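PDB 6HKE: possible TctC subunit of the Tripartite Tricarboxylate Transport(TTT) Family, which binds malate and, as a periplasmic binding protein, probably delivers it to a tripartite tricarboxylate transporter for uptake. Local coordinates for residues A[15-21]-A[72-78]; A[31-35]-A[50-54]; A[129-134]-A[162-166]; A[154-159]-A[187-191]. The protein carries 2 engineered substitutions. All blocks are in the same frame, centred on the assembly; numbering follows the deposited sequence.

Contact 1: A[15-21]-A[72-78]; sequences VRTVTVV and DGHTLIV
Two parallel neighbours in the mixed sheet, strands 18-21 and 75-78, pair T19 with T75, V20 with L76 and V21 with I77, their axes inclined by 26°. Backbone bonds run both ways: T19 N gives to H74 O at 2.7 Å, L76 N to T19 O at 2.8 Å, V21 N to L76 O and V78 N to V21 O. V20 CG1 meets V78 CG2 at 3.5 Å.

Before the strands, the H74 ring holds V15 by its edge and R16 by a face. V15 N donates to its NE2 at 3.0 Å, within the ring plane, and the R16 guanidinium stacks, centres 4.0 Å apart and planes at 23°. R16 CG, between its backbone N and carbonyl carbon (chi1 64°), starts an extended chain that carries it there. At the guanidinium edge, NH2 forms a weak salt-bridging bond to D72 OD2 (3.3 Å). The other oxygen, OD1, accepts from H74 N in an Asx turn. With an alanine at H74, V15 N would probably lose its acceptor and R16 the flat surface beneath it.

Strand 49-53 adjoins 18-22, strand 236-244 runs antiparallel beside 75-80, and helix 61-67 packs on V21 and I77.

Contact 2: A[31-35]-A[50-54]; sequences DTVAR and EIENM
The guanidinium of R35 has I51 CG2 over one face, 3.4 Å above its plane and offset toward the rim, while D31 and the amide oxygen of N53 meet it at the edge. The N53 amide is nearly coplanar with it, the two planes 16° apart. Even so, the bond from R35 NH2 to N53 OD1 is weak despite its 2.8 Å, because the N-H points well off the oxygen.

D31 OD1 is the hub. It accepts R35 NE at 2.7 Å on the syn side, as part of a salt bridge within the helix, and N53 ND2 at 3.0 Å; these two donors reach it from opposite faces of the carboxylate. D31 CG stands anti to the backbone N (chi1 178°), a setting that brings OD1 within range of both. N53 ND2 also gives a bond to F24 O, and D31 OD2 accepts from G27 N. Beside the polar group, I51 CD1 packs against A34 CB at 3.8 Å. A leucine in place of R35 would probably leave the buried D31 carboxylate without its positive mate and N53 OD1 without this donor.

Helix 31-35 runs nearly antiparallel to strand 50-53, at 165°, with the axes 9.9 Å apart. This is helix-on-sheet packing within the beta-alpha-beta unit of strand 18-22, helix 29-45 and strand 49-53.

Contact 3: A[129-134]-A[162-166]; sequences FASYVE and LKVDP. Engineered in segment 129-134: E134 (natural residue Lys).
Apolar packing joins F129, A130, V133 and E134 on one side of helix 126-136 to L162, V164 and P166, where the chain passes from helix 150-162 to strand 167-170. No hydrogen bond crosses it, and the evidence is a row of carbon contacts that follows the helix from one turn to the next.

At the first turn L162 straddles two residues with its two methyls. CD1 comes to the edge of the F129 ring, 3.9 Å from CE1, and CD2 touches A130 CB at 3.8 Å. V133 CG2, from the same helix as F129, lies over the rim of one face of that ring, and beyond the contact F129 meets Y188 edge-to-face.

The connection closes a beta-alpha-beta unit, since strands 141-144 and 167-170 are parallel neighbours joined through helix 150-162. K163 takes a positive phi of 61°, leaving the helical path, and the chain beyond it turns V164 and then P166 toward helix 126-136.

V164 spreads its branches over the second turn. CG2 sits between its own backbone N and carbonyl carbon (chi1 -58° for CG1), and from there it meets V133 CG1 at 3.7 Å, while CG1 lies against the CG of E134 at 3.4 Å. V133 CG1 also approaches P166 CG at 4.1 Å, and P166 in turn packs on N159 and Y188. E134 is an engineered residue, lysine in the natural protein; its OE2 comes within 3.4 Å of L162 O, two acceptors with no bond between them.

Contact 4: A[154-159]-A[187-191]; sequences SCLLLN and DYMCD
Helix 154-159 crosses strand 188-191 at 119°, with axes 8.1 Å apart at their closest and C155 and C190 the nearest pair, their CA atoms separated by 5.7 Å.

The strand sends C190 and Y188 to the helix. C190 faces the helix turn containing S154 and C155: its CB is pressed against S154 CB at 3.4 Å, tighter than usual carbon contact, and its SG lies 3.8 Å from L158 CD2. The same leucine methyl reaches Y188 CE2 at 4.0 Å, spanning the sulfur and the ring. The hydroxyl of S154 is turned to V150 O in the helix's preceding turn, and only its methylene serves the contact with C190.

One polar bond crosses, from Y188 OH to N159 OD1 at 2.7 Å. Y188 CG stands between its backbone N and carbonyl carbon (chi1 68°), which swings the ring toward the helix. The amide and ring planes are 80° apart; OD1 comes at the ring edge, while the hydroxyl meets that oxygen from outside the amide plane.

C190 SG lies against the CA and CB of C155, and the two SG atoms are 6.0 Å apart, too far for a disulfide. All the touching residues are buried, so the short phenol-to-amide bond satisfies a hydroxyl and a carbonyl oxygen that would probably be costly to bury without a partner in this largely apolar layer.

In the fold
The contacts fall into two pairs on opposite sides of the chain's centre, as expected of a two-lobed periplasmic binding protein. Contact 2 is nested inside the loop closed by contact 1, and they share sheet bonding: V18 O lies 2.7 Å from E50 N. Contacts 3 and 4 alternate along the chain and touch where V164 N comes 2.9 Å from N159 O and F129 CZ 3.7 Å from Y188 CD2. Contacts 2 and 4, about 10 Å apart at nearest atoms, lie beside the malate-binding residues T30 and V150; by nearest atoms, the D31 side chain is about 6 Å from either bound malate and that of S154 about 7 Å from (S)-malate. Contact 3 is remote from the pocket.

Contact 1: A[15-21]-A[72-78]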
loop_
_atom_site.group_PDB
_atom_site.type_symbol
_atom_site.label_atom_id
_atom_site.label_comp_id
_atom_site.label_asym_id
_atom_site.label_seq_id
_atom_site.Cartn_x
_atom_site.Cartn_y
_atom_site.Cartn_z
ATOM N N VAL A 15 7.161 -27.837 -3.189
ATOM C CA VAL A 15 6.967 -29.046 -4.054
ATOM C C VAL A 15 6.364 -28.643 -5.408
ATOM O O VAL A 15 6.253 -29.502 -6.302
ATOM C CB VAL A 15 6.073 -30.071 -3.334
ATOM C CG1 VAL A 15 5.632 -31.201 -4.253
ATOM C CG2 VAL A 15 6.761 -30.622 -2.090
ATOM N N ARG A 16 5.977 -27.382 -5.572
ATOM C CA ARG A 16 5.295 -26.922 -6.808
ATOM C C ARG A 16 5.260 -25.398 -6.816
ATOM O O ARG A 16 5.743 -24.796 -5.842
ATOM C CB ARG A 16 3.867 -27.479 -6.875
ATOM C CG ARG A 16 2.954 -26.979 -5.765
ATOM C CD ARG A 16 1.707 -27.805 -5.604
ATOM N NE ARG A 16 0.794 -27.042 -4.770
ATOM C CZ ARG A 16 0.583 -27.219 -3.468
ATOM N NH1 ARG A 16 1.210 -28.176 -2.806
ATOM N NH2 ARG A 16 -0.262 -26.419 -2.829
ATOM N N THR A 17 4.650 -24.823 -7.849
ATOM C CA THR A 17 4.522 -23.360 -8.033
ATOM C C THR A 17 3.897 -22.758 -6.775
ATOM O O THR A 17 2.894 -23.304 -6.290
ATOM C CB THR A 17 3.727 -23.047 -9.299
ATOM O OG1 THR A 17 4.482 -23.601 -10.372
ATOM C CG2 THR A 17 3.515 -21.569 -9.520
ATOM N N VAL A 18 4.514 -21.712 -6.225
ATOM C CA VAL A 18 3.938 -20.951 -5.083
ATOM C C VAL A 18 3.019 -19.874 -5.665
ATOM O O VAL A 18 3.440 -19.198 -6.619
ATOM C CB VAL A 18 5.031 -20.355 -4.187
ATOM C CG1 VAL A 18 4.434 -19.486 -3.091
ATOM C CG2 VAL A 18 5.928 -21.439 -3.609
ATOM N N THR A 19 1.798 -19.761 -5.140
ATOM C CA THR A 19 0.842 -18.681 -5.476
ATOM C C THR A 19 0.997 -17.554 -4.446
ATOM O O THR A 19 0.902 -17.808 -3.229
ATOM C CB THR A 19 -0.579 -19.233 -5.604
ATOM O OG1 THR A 19 -0.562 -20.120 -6.725
ATOM C CG2 THR A 19 -1.617 -18.152 -5.821
ATOM N N VAL A 20 1.302 -16.353 -4.934
ATOM C CA VAL A 20 1.315 -15.100 -4.139
ATOM C C VAL A 20 0.149 -14.286 -4.678
ATOM O O VAL A 20 0.153 -13.922 -5.870
ATOM C CB VAL A 20 2.649 -14.343 -4.234
ATOM C CG1 VAL A 20 2.554 -12.978 -3.563
ATOM C CG2 VAL A 20 3.801 -15.166 -3.661
ATOM N N VAL A 21 -0.837 -14.106 -3.822
ATOM C CA VAL A 21 -2.099 -13.410 -4.137
ATOM C C VAL A 21 -1.897 -11.936 -3.803
ATOM O O VAL A 21 -1.389 -11.646 -2.709
ATOM C CB VAL A 21 -3.257 -14.051 -3.357
ATOM C CG1 VAL A 21 -4.566 -13.356 -3.675
ATOM C CG2 VAL A 21 -3.364 -15.529 -3.676
ATOM N N ASP A 72 0.310 -24.606 3.959
ATOM C CA ASP A 72 1.457 -25.425 3.476
ATOM C C ASP A 72 2.532 -24.497 2.896
ATOM O O ASP A 72 3.594 -24.993 2.531
ATOM C CB ASP A 72 0.996 -26.512 2.500
ATOM C CG ASP A 72 0.315 -26.011 1.231
ATOM O OD1 ASP A 72 0.273 -24.783 1.023
ATOM O OD2 ASP A 72 -0.149 -26.866 0.441
ATOM N N GLY A 73 2.275 -23.192 2.833
ATOM C CA GLY A 73 3.241 -22.214 2.314
ATOM C C GLY A 73 3.109 -21.976 0.820
ATOM O O GLY A 73 3.766 -21.049 0.338
ATOM N N HIS A 74 2.285 -22.742 0.103
ATOM C CA HIS A 74 2.145 -22.620 -1.371
ATOM C C HIS A 74 1.134 -21.520 -1.734
ATOM O O HIS A 74 1.111 -21.149 -2.914
ATOM C CB HIS A 74 1.837 -23.989 -1.985
ATOM C CG HIS A 74 3.017 -24.904 -1.945
ATOM N ND1 HIS A 74 3.220 -25.811 -0.912
ATOM C CD2 HIS A 74 4.077 -25.031 -2.779
ATOM C CE1 HIS A 74 4.346 -26.479 -1.137
ATOM N NE2 HIS A 74 4.894 -26.016 -2.276
ATOM N N THR A 75 0.348 -21.013 -0.771
ATOM C CA THR A 75 -0.637 -19.913 -0.980
ATOM C C THR A 75 -0.355 -18.785 0.011
ATOM O O THR A 75 -0.583 -18.972 1.205
ATOM C CB THR A 75 -2.087 -20.399 -0.881
ATOM O OG1 THR A 75 -2.260 -21.487 -1.785
ATOM C CG2 THR A 75 -3.080 -19.326 -1.254
ATOM N N LEU A 76 0.136 -17.660 -0.498
ATOM C CA LEU A 76 0.566 -16.499 0.310
ATOM C C LEU A 76 -0.248 -15.276 -0.101
ATOM O O LEU A 76 -0.839 -15.291 -1.184
ATOM C CB LEU A 76 2.067 -16.298 0.085
ATOM C CG LEU A 76 2.939 -17.510 0.414
ATOM C CD1 LEU A 76 4.403 -17.233 0.078
ATOM C CD2 LEU A 76 2.793 -17.882 1.888
ATOM N N ILE A 77 -0.304 -14.273 0.772
ATOM C CA ILE A 77 -1.008 -12.990 0.503
ATOM C C ILE A 77 -0.002 -11.863 0.718
ATOM O O ILE A 77 0.745 -11.889 1.712
ATOM C CB ILE A 77 -2.290 -12.841 1.367
ATOM C CG1 ILE A 77 -3.029 -11.523 1.111
ATOM C CG2 ILE A 77 -2.029 -13.006 2.861
ATOM C CD1 ILE A 77 -3.777 -11.488 -0.170
ATOM N N VAL A 78 0.040 -10.929 -0.228
ATOM C CA VAL A 78 0.628 -9.585 -0.011
ATOM C C VAL A 78 -0.421 -8.739 0.698
ATOM O O VAL A 78 -1.531 -8.572 0.154
ATOM C CB VAL A 78 1.081 -8.933 -1.317
ATOM C CG1 VAL A 78 1.708 -7.580 -1.042
ATOM C CG2 VAL A 78 2.050 -9.829 -2.067
#

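Contact 2: A[31-35]-A[50-54]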
loop_
_atom_site.group_PDB
_atom_site.type_symbol
_atom_site.label_atom_id
_atom_site.label_comp_id
_atom_site.label_asym_id
_atom_site.label_seq_id
_atom_site.Cartn_x
_atom_site.Cartn_y
_atom_site.Cartn_z
ATOM N N ASP A 31 0.855 -4.792 -6.693
ATOM C CA ASP A 31 1.205 -5.670 -7.832
ATOM C C ASP A 31 2.662 -5.444 -8.281
ATOM O O ASP A 31 3.372 -6.437 -8.476
ATOM C CB ASP A 31 0.237 -5.417 -8.981
ATOM C CG ASP A 31 0.561 -6.241 -10.208
ATOM O OD1 ASP A 31 0.277 -7.443 -10.180
ATOM O OD2 ASP A 31 1.139 -5.671 -11.148
ATOM N N THR A 32 3.097 -4.190 -8.418
ATOM C CA THR A 32 4.434 -3.803 -8.948
ATOM C C THR A 32 5.519 -4.336 -8.007
ATOM O O THR A 32 6.477 -4.960 -8.489
ATOM C CB THR A 32 4.530 -2.283 -9.124
ATOM O OG1 THR A 32 3.678 -1.940 -10.219
ATOM C CG2 THR A 32 5.943 -1.792 -9.369
ATOM N N VAL A 33 5.322 -4.136 -6.707
ATOM C CA VAL A 33 6.237 -4.574 -5.619
ATOM C C VAL A 33 6.326 -6.103 -5.614
ATOM O O VAL A 33 7.465 -6.639 -5.601
ATOM C CB VAL A 33 5.765 -4.025 -4.257
ATOM C CG1 VAL A 33 6.554 -4.624 -3.109
ATOM C CG2 VAL A 33 5.859 -2.506 -4.212
ATOM N N ALA A 34 5.177 -6.779 -5.544
ATOM C CA ALA A 34 5.079 -8.258 -5.464
ATOM C C ALA A 34 5.746 -8.901 -6.690
ATOM O O ALA A 34 6.509 -9.868 -6.524
ATOM C CB ALA A 34 3.640 -8.672 -5.329
ATOM N N ARG A 35 5.510 -8.376 -7.888
ATOM C CA ARG A 35 6.051 -9.004 -9.116
ATOM C C ARG A 35 7.579 -8.897 -9.107
ATOM O O ARG A 35 8.266 -9.862 -9.509
ATOM C CB ARG A 35 5.446 -8.363 -10.363
ATOM C CG ARG A 35 4.116 -8.988 -10.744
ATOM C CD ARG A 35 3.424 -8.277 -11.886
ATOM N NE ARG A 35 2.025 -8.645 -11.806
ATOM C CZ ARG A 35 1.521 -9.795 -12.221
ATOM N NH1 ARG A 35 2.291 -10.698 -12.812
ATOM N NH2 ARG A 35 0.236 -10.031 -12.045
ATOM N N GLU A 50 3.881 -17.769 -8.859
ATOM C CA GLU A 50 2.737 -17.308 -9.680
ATOM C C GLU A 50 2.077 -16.153 -8.922
ATOM O O GLU A 50 1.835 -16.310 -7.724
ATOM C CB GLU A 50 1.814 -18.511 -9.883
ATOM C CG GLU A 50 0.565 -18.262 -10.695
ATOM C CD GLU A 50 -0.461 -19.361 -10.460
ATOM O OE1 GLU A 50 -0.742 -20.126 -11.412
ATOM O OE2 GLU A 50 -0.961 -19.462 -9.314
ATOM N N ILE A 51 1.829 -15.026 -9.582
ATOM C CA ILE A 51 1.104 -13.872 -8.975
ATOM C C ILE A 51 -0.356 -13.974 -9.411
ATOM O O ILE A 51 -0.584 -14.059 -10.599
ATOM C CB ILE A 51 1.731 -12.529 -9.379
ATOM C CG1 ILE A 51 3.136 -12.366 -8.792
ATOM C CG2 ILE A 51 0.811 -11.379 -8.985
ATOM C CD1 ILE A 51 3.170 -11.843 -7.353
ATOM N N GLU A 52 -1.288 -14.017 -8.461
ATOM C CA GLU A 52 -2.748 -14.037 -8.719
ATOM C C GLU A 52 -3.315 -12.717 -8.178
ATOM O O GLU A 52 -3.110 -12.420 -6.956
ATOM C CB GLU A 52 -3.366 -15.272 -8.064
ATOM C CG GLU A 52 -4.723 -15.639 -8.630
ATOM C CD GLU A 52 -5.513 -16.616 -7.779
ATOM O OE1 GLU A 52 -6.756 -16.530 -7.785
ATOM O OE2 GLU A 52 -4.886 -17.461 -7.108
ATOM N N ASN A 53 -3.907 -11.912 -9.061
ATOM C CA ASN A 53 -4.557 -10.630 -8.701
ATOM C C ASN A 53 -6.011 -10.985 -8.427
ATOM O O ASN A 53 -6.649 -11.549 -9.317
ATOM C CB ASN A 53 -4.391 -9.559 -9.772
ATOM C CG ASN A 53 -2.944 -9.185 -10.013
ATOM O OD1 ASN A 53 -2.250 -9.812 -10.813
ATOM N ND2 ASN A 53 -2.479 -8.158 -9.326
ATOM N N MET A 54 -6.453 -10.789 -7.192
ATOM C CA MET A 54 -7.776 -11.251 -6.720
ATOM C C MET A 54 -8.504 -10.046 -6.136
ATOM O O MET A 54 -8.181 -9.637 -4.997
ATOM C CB MET A 54 -7.647 -12.370 -5.685
ATOM C CG MET A 54 -8.984 -13.024 -5.350
ATOM S SD MET A 54 -8.805 -14.302 -4.088
ATOM C CE MET A 54 -7.791 -15.469 -5.000
#

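Contact 3: A[129-134]-A[162-166]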
loop_
_atom_site.group_PDB
_atom_site.type_symbol
_atom_site.label_atom_id
_atom_site.label_comp_id
_atom_site.label_asym_id
_atom_site.label_seq_id
_atom_site.Cartn_x
_atom_site.Cartn_y
_atom_site.Cartn_z
ATOM N N PHE A 129 -6.103 24.249 -1.396
ATOM C CA PHE A 129 -6.681 22.900 -1.600
ATOM C C PHE A 129 -7.821 22.662 -0.600
ATOM O O PHE A 129 -8.881 22.188 -1.031
ATOM C CB PHE A 129 -5.597 21.830 -1.511
ATOM C CG PHE A 129 -6.141 20.435 -1.624
ATOM C CD1 PHE A 129 -6.764 19.833 -0.545
ATOM C CD2 PHE A 129 -6.068 19.741 -2.822
ATOM C CE1 PHE A 129 -7.281 18.556 -0.656
ATOM C CE2 PHE A 129 -6.579 18.458 -2.926
ATOM C CZ PHE A 129 -7.189 17.872 -1.846
ATOM N N ALA A 130 -7.596 22.969 0.679
ATOM C CA ALA A 130 -8.585 22.831 1.774
ATOM C C ALA A 130 -9.810 23.718 1.492
ATOM O O ALA A 130 -10.943 23.232 1.663
ATOM C CB ALA A 130 -7.941 23.172 3.096
ATOM N N SER A 131 -9.593 24.966 1.062
ATOM C CA SER A 131 -10.655 25.977 0.804
ATOM C C SER A 131 -11.550 25.510 -0.343
ATOM O O SER A 131 -12.766 25.688 -0.260
ATOM C CB SER A 131 -10.055 27.325 0.500
ATOM O OG SER A 131 -9.161 27.706 1.539
ATOM N N TYR A 132 -10.950 24.924 -1.370
ATOM C CA TYR A 132 -11.622 24.555 -2.640
ATOM C C TYR A 132 -12.421 23.264 -2.472
ATOM O O TYR A 132 -13.471 23.110 -3.145
ATOM C CB TYR A 132 -10.582 24.380 -3.739
ATOM C CG TYR A 132 -11.134 24.066 -5.102
ATOM C CD1 TYR A 132 -11.340 22.758 -5.511
ATOM C CD2 TYR A 132 -11.398 25.078 -6.006
ATOM C CE1 TYR A 132 -11.800 22.460 -6.784
ATOM C CE2 TYR A 132 -11.843 24.796 -7.287
ATOM C CZ TYR A 132 -12.055 23.489 -7.671
ATOM O OH TYR A 132 -12.508 23.232 -8.924
ATOM N N VAL A 133 -11.928 22.338 -1.648
ATOM C CA VAL A 133 -12.679 21.081 -1.365
ATOM C C VAL A 133 -13.814 21.443 -0.395
ATOM O O VAL A 133 -14.946 21.024 -0.665
ATOM C CB VAL A 133 -11.773 19.930 -0.874
ATOM C CG1 VAL A 133 -12.567 18.667 -0.583
ATOM C CG2 VAL A 133 -10.665 19.620 -1.867
ATOM N N GLU A 134 -13.537 22.278 0.616
ATOM C CA GLU A 134 -14.545 22.819 1.572
ATOM C C GLU A 134 -15.715 23.466 0.813
ATOM O O GLU A 134 -16.828 23.420 1.349
ATOM C CB GLU A 134 -13.906 23.812 2.551
ATOM C CG GLU A 134 -13.198 23.132 3.719
ATOM C CD GLU A 134 -12.363 24.011 4.647
ATOM O OE1 GLU A 134 -12.733 25.186 4.848
ATOM O OE2 GLU A 134 -11.343 23.505 5.184
ATOM N N LEU A 162 -8.870 17.876 7.355
ATOM C CA LEU A 162 -9.342 19.106 6.664
ATOM C C LEU A 162 -10.843 19.311 6.892
ATOM O O LEU A 162 -11.359 20.340 6.452
ATOM C CB LEU A 162 -9.056 18.993 5.164
ATOM C CG LEU A 162 -7.592 18.966 4.735
ATOM C CD1 LEU A 162 -7.514 18.853 3.228
ATOM C CD2 LEU A 162 -6.843 20.198 5.201
ATOM N N LYS A 163 -11.526 18.356 7.521
ATOM C CA LYS A 163 -12.960 18.479 7.900
ATOM C C LYS A 163 -13.801 18.659 6.635
ATOM O O LYS A 163 -14.722 19.474 6.644
ATOM C CB LYS A 163 -13.144 19.624 8.905
ATOM C CG LYS A 163 -12.177 19.571 10.083
ATOM C CD LYS A 163 -12.477 20.528 11.224
ATOM C CE LYS A 163 -11.288 20.681 12.150
ATOM N NZ LYS A 163 -10.631 19.372 12.392
ATOM N N VAL A 164 -13.495 17.885 5.600
ATOM C CA VAL A 164 -14.275 17.802 4.337
ATOM C C VAL A 164 -14.682 16.341 4.138
ATOM O O VAL A 164 -13.896 15.459 4.496
ATOM C CB VAL A 164 -13.453 18.331 3.149
ATOM C CG1 VAL A 164 -13.016 19.773 3.376
ATOM C CG2 VAL A 164 -12.244 17.455 2.850
ATOM N N ASP A 165 -15.873 16.101 3.598
ATOM C CA ASP A 165 -16.360 14.739 3.266
ATOM C C ASP A 165 -16.866 14.731 1.827
ATOM O O ASP A 165 -18.064 14.624 1.593
ATOM C CB ASP A 165 -17.423 14.255 4.257
ATOM C CG ASP A 165 -17.648 12.751 4.188
ATOM O OD1 ASP A 165 -16.680 12.014 3.857
ATOM O OD2 ASP A 165 -18.788 12.318 4.462
ATOM N N PRO A 166 -15.964 14.825 0.823
ATOM C CA PRO A 166 -16.341 14.642 -0.579
ATOM C C PRO A 166 -16.710 13.186 -0.887
ATOM O O PRO A 166 -16.353 12.316 -0.115
ATOM C CB PRO A 166 -15.074 15.019 -1.363
ATOM C CG PRO A 166 -13.947 14.777 -0.381
ATOM C CD PRO A 166 -14.524 15.064 0.990
#

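Contact 4: A[154-159]-A[187-191]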
loop_
_atom_site.group_PDB
_atom_site.type_symbol
_atom_site.label_atom_id
_atom_site.label_comp_id
_atom_site.label_asym_id
_atom_site.label_seq_id
_atom_site.Cartn_x
_atom_site.Cartn_y
_atom_site.Cartn_z
ATOM N N SER A 154 -5.640 6.647 3.784
ATOM C CA SER A 154 -4.946 7.950 3.615
ATOM C C SER A 154 -5.927 9.110 3.310
ATOM O O SER A 154 -5.747 10.183 3.899
ATOM C CB SER A 154 -3.883 7.832 2.576
ATOM O OG SER A 154 -2.935 6.864 2.970
ATOM N N CYS A 155 -6.926 8.933 2.430
ATOM C CA CYS A 155 -7.868 10.013 2.028
ATOM C C CYS A 155 -8.851 10.275 3.175
ATOM O O CYS A 155 -9.197 11.444 3.421
ATOM C CB CYS A 155 -8.544 9.728 0.688
ATOM S SG CYS A 155 -10.094 8.779 0.751
ATOM N N LEU A 156 -9.243 9.241 3.907
ATOM C CA LEU A 156 -10.096 9.423 5.108
ATOM C C LEU A 156 -9.317 10.225 6.167
ATOM O O LEU A 156 -9.927 11.097 6.828
ATOM C CB LEU A 156 -10.540 8.048 5.607
ATOM C CG LEU A 156 -11.458 8.072 6.825
ATOM C CD1 LEU A 156 -12.455 6.925 6.776
ATOM C CD2 LEU A 156 -10.646 8.024 8.113
ATOM N N LEU A 157 -8.014 9.972 6.320
ATOM C CA LEU A 157 -7.194 10.702 7.309
ATOM C C LEU A 157 -7.117 12.171 6.896
ATOM O O LEU A 157 -7.395 13.046 7.744
ATOM C CB LEU A 157 -5.793 10.105 7.398
ATOM C CG LEU A 157 -4.876 10.850 8.367
ATOM C CD1 LEU A 157 -5.537 11.006 9.734
ATOM C CD2 LEU A 157 -3.542 10.148 8.500
ATOM N N LEU A 158 -6.739 12.419 5.638
ATOM C CA LEU A 158 -6.641 13.781 5.057
ATOM C C LEU A 158 -7.996 14.501 5.175
ATOM O O LEU A 158 -8.027 15.604 5.742
ATOM C CB LEU A 158 -6.165 13.647 3.609
ATOM C CG LEU A 158 -6.083 14.942 2.809
ATOM C CD1 LEU A 158 -4.932 15.812 3.271
ATOM C CD2 LEU A 158 -5.941 14.617 1.337
ATOM N N ASN A 159 -9.081 13.900 4.692
ATOM C CA ASN A 159 -10.426 14.536 4.686
ATOM C C ASN A 159 -10.886 14.850 6.120
ATOM O O ASN A 159 -11.492 15.921 6.306
ATOM C CB ASN A 159 -11.441 13.690 3.923
ATOM C CG ASN A 159 -11.148 13.661 2.444
ATOM O OD1 ASN A 159 -10.276 14.378 1.948
ATOM N ND2 ASN A 159 -11.865 12.821 1.734
ATOM N N ASP A 187 -10.700 13.853 -9.027
ATOM C CA ASP A 187 -10.118 15.156 -8.617
ATOM C C ASP A 187 -8.838 14.926 -7.819
ATOM O O ASP A 187 -7.794 15.476 -8.203
ATOM C CB ASP A 187 -11.175 15.981 -7.893
ATOM C CG ASP A 187 -12.272 16.359 -8.875
ATOM O OD1 ASP A 187 -11.962 17.112 -9.814
ATOM O OD2 ASP A 187 -13.381 15.809 -8.762
ATOM N N TYR A 188 -8.891 14.120 -6.766
ATOM C CA TYR A 188 -7.655 13.779 -6.030
ATOM C C TYR A 188 -7.707 12.361 -5.477
ATOM O O TYR A 188 -8.697 11.627 -5.610
ATOM C CB TYR A 188 -7.347 14.839 -4.977
ATOM C CG TYR A 188 -8.278 14.941 -3.802
ATOM C CD1 TYR A 188 -9.413 15.724 -3.875
ATOM C CD2 TYR A 188 -7.956 14.364 -2.581
ATOM C CE1 TYR A 188 -10.229 15.904 -2.773
ATOM C CE2 TYR A 188 -8.773 14.524 -1.476
ATOM C CZ TYR A 188 -9.912 15.302 -1.572
ATOM O OH TYR A 188 -10.740 15.465 -0.498
ATOM N N MET A 189 -6.580 12.000 -4.882
ATOM C CA MET A 189 -6.193 10.620 -4.560
ATOM C C MET A 189 -4.997 10.721 -3.618
ATOM O O MET A 189 -4.132 11.607 -3.847
ATOM C CB MET A 189 -5.797 9.943 -5.871
ATOM C CG MET A 189 -5.881 8.453 -5.887
ATOM S SD MET A 189 -5.414 7.987 -7.568
ATOM C CE MET A 189 -3.724 7.462 -7.324
ATOM N N CYS A 190 -4.969 9.894 -2.579
ATOM C CA CYS A 190 -3.733 9.636 -1.808
ATOM C C CYS A 190 -3.183 8.332 -2.345
ATOM O O CYS A 190 -3.972 7.386 -2.400
ATOM C CB CYS A 190 -4.013 9.601 -0.318
ATOM S SG CYS A 190 -4.649 11.196 0.250
ATOM N N ASP A 191 -1.940 8.332 -2.840
ATOM C CA ASP A 191 -1.357 7.114 -3.455
ATOM C C ASP A 191 0.056 6.858 -2.909
ATOM O O ASP A 191 0.740 7.784 -2.503
ATOM C CB ASP A 191 -1.437 7.215 -4.975
ATOM C CG ASP A 191 -1.362 5.887 -5.725
ATOM O OD1 ASP A 191 -1.398 4.827 -5.070
ATOM O OD2 ASP A 191 -1.257 5.927 -6.979
#